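Hemolysin II regulatory protein (Bacillus cereus, PDB 2JJ7) probably binds DNA as a dimeric TetR-family transcriptional regulator, acting through a helix-turn-helix motif. Local coordinates at residues Ala15-Lys19 against Glu96-Ile100. Numbering follows the deposited sequence.
Sequences AAKKK and ENPEI
Lys17 is stretched to its full length, CG anti to the backbone N (chi1 -179°) and every later torsion near trans, whereas Glu99 bends back at its second torsion (chi2 88°), which lays its carboxylate beside the lysine chain. In this TetR-family protein the pair joins the first helix of the DNA-binding domain, 5-23, to the start of helix 98-109 in the C-terminal domain. A lysine suits the place because its long aliphatic stem reaches from one helix to the other and still delivers a charge at the far side. There NZ of Lys17 donates a hydrogen bond of 2.8 Å to OD1 of Asn97. The C=O...N angle is 126°, with the donor somewhat out of the amide's carbonyl plane. Asn97 stands at the break between helices 79-96 and 98-109, and its amide serves both ways: OD1 receives the lysine while ND2 bonds back to the carbonyl of His93, which would help to fix the rotation of the group.

The side chain of Glu99 crosses that of Lys17 at about a right angle, with OE1 of Glu99 3.3 Å from CE of Lys17. Glutamate suits this position because its CB and CG lie against the Lys17 backbone and stem while its carboxylate offers the ammonium group a negative partner, reached mainly through water. The direct ion pair is long, 3.9 Å from NZ of Lys17 to OE1 of Glu99, but a water bridges the two groups, accepting from NZ at 2.8 Å and donating to OE1 at 2.7 Å. Tyr62 of helix 51-62 adds a cation-pi contact to Lys17 and also touches Asn97 and Ile100, which places this bridge against that helix. Nearer the backbone of helix 5-23, the methylene CG of Glu99 rests 3.2 Å from the carbonyl O of Lys17.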
loop_
_atom_site.group_PDB
_atom_site.type_symbol
_atom_site.label_atom_id
_atom_site.label_comp_id
_atom_site.label_asym_id
_atom_site.label_seq_id
_atom_site.Cartn_x
_atom_site.Cartn_y
_atom_site.Cartn_z
ATOM N N ALA B 15 -25.004 -1.282 11.196
ATOM C CA ALA B 15 -24.219 -1.432 12.429
ATOM C C ALA B 15 -23.002 -2.320 12.225
ATOM O O ALA B 15 -21.902 -1.985 12.659
ATOM C CB ALA B 15 -25.084 -1.983 13.562
ATOM N N ALA B 16 -23.223 -3.456 11.575
ATOM C CA ALA B 16 -22.191 -4.449 11.350
ATOM C C ALA B 16 -21.100 -3.892 10.413
ATOM O O ALA B 16 -19.921 -4.043 10.686
ATOM C CB ALA B 16 -22.801 -5.702 10.798
ATOM N N LYS B 17 -21.504 -3.251 9.318
ATOM C CA LYS B 17 -20.565 -2.516 8.451
ATOM C C LYS B 17 -19.681 -1.581 9.281
ATOM O O LYS B 17 -18.454 -1.623 9.176
ATOM C CB LYS B 17 -21.333 -1.695 7.403
ATOM C CG LYS B 17 -20.460 -0.916 6.423
ATOM C CD LYS B 17 -21.265 0.102 5.621
ATOM C CE LYS B 17 -20.563 0.440 4.326
ATOM N NZ LYS B 17 -21.231 1.546 3.552
ATOM N N LYS B 18 -20.317 -0.750 10.111
ATOM C CA LYS B 18 -19.615 0.210 10.952
ATOM C C LYS B 18 -18.621 -0.463 11.900
ATOM O O LYS B 18 -17.453 -0.079 11.962
ATOM C CB LYS B 18 -20.606 1.051 11.765
ATOM C CG LYS B 18 -19.917 2.166 12.562
ATOM C CD LYS B 18 -20.857 2.897 13.499
ATOM C CE LYS B 18 -20.103 3.948 14.297
ATOM N NZ LYS B 18 -21.019 4.966 14.886
ATOM N N LYS B 19 -19.095 -1.477 12.618
ATOM C CA LYS B 19 -18.308 -2.137 13.656
ATOM C C LYS B 19 -17.191 -3.022 13.112
ATOM O O LYS B 19 -16.052 -2.931 13.569
ATOM C CB LYS B 19 -19.229 -2.899 14.615
ATOM C CG LYS B 19 -19.980 -1.986 15.592
ATOM C CD LYS B 19 -19.020 -1.508 16.685
ATOM C CE LYS B 19 -19.533 -0.283 17.400
ATOM N NZ LYS B 19 -18.471 0.315 18.251
ATOM N N GLU B 96 -17.703 5.761 -1.096
ATOM C CA GLU B 96 -19.076 5.579 -0.615
ATOM C C GLU B 96 -19.132 4.525 0.492
ATOM O O GLU B 96 -20.007 4.564 1.362
ATOM C CB GLU B 96 -19.995 5.162 -1.775
ATOM C CG GLU B 96 -20.148 6.209 -2.904
ATOM C CD GLU B 96 -20.833 5.664 -4.175
ATOM O OE1 GLU B 96 -20.837 4.430 -4.394
ATOM O OE2 GLU B 96 -21.352 6.480 -4.974
ATOM N N ASN B 97 -18.187 3.585 0.455
ATOM C CA ASN B 97 -18.173 2.469 1.401
ATOM C C ASN B 97 -16.805 2.224 2.018
ATOM O O ASN B 97 -16.186 1.190 1.732
ATOM C CB ASN B 97 -18.631 1.205 0.687
ATOM C CG ASN B 97 -20.001 1.349 0.094
ATOM O OD1 ASN B 97 -20.996 1.135 0.770
ATOM N ND2 ASN B 97 -20.059 1.702 -1.186
ATOM N N PRO B 98 -16.324 3.166 2.861
ATOM C CA PRO B 98 -14.937 3.064 3.347
ATOM C C PRO B 98 -14.610 1.740 4.053
ATOM O O PRO B 98 -13.494 1.224 3.907
ATOM C CB PRO B 98 -14.787 4.262 4.301
ATOM C CG PRO B 98 -16.194 4.854 4.475
ATOM C CD PRO B 98 -16.977 4.430 3.272
ATOM N N GLU B 99 -15.582 1.183 4.780
ATOM C CA GLU B 99 -15.378 -0.050 5.543
ATOM C C GLU B 99 -15.031 -1.240 4.650
ATOM O O GLU B 99 -14.260 -2.116 5.051
ATOM C CB GLU B 99 -16.621 -0.376 6.386
ATOM C CG GLU B 99 -16.862 0.611 7.490
ATOM C CD GLU B 99 -17.710 1.802 7.074
ATOM O OE1 GLU B 99 -18.081 1.935 5.878
ATOM O OE2 GLU B 99 -18.024 2.606 7.971
ATOM N N ILE B 100 -15.627 -1.271 3.458
ATOM C CA ILE B 100 -15.368 -2.327 2.484
ATOM C C ILE B 100 -13.901 -2.242 2.030
ATOM O O ILE B 100 -13.262 -3.262 1.766
ATOM C CB ILE B 100 -16.375 -2.252 1.287
ATOM C CG1 ILE B 100 -17.837 -2.553 1.730
ATOM C CG2 ILE B 100 -15.952 -3.174 0.142
ATOM C CD1 ILE B 100 -18.091 -3.980 2.368
HETATM O O HOH W 1 -20.021 3.593 5.113
#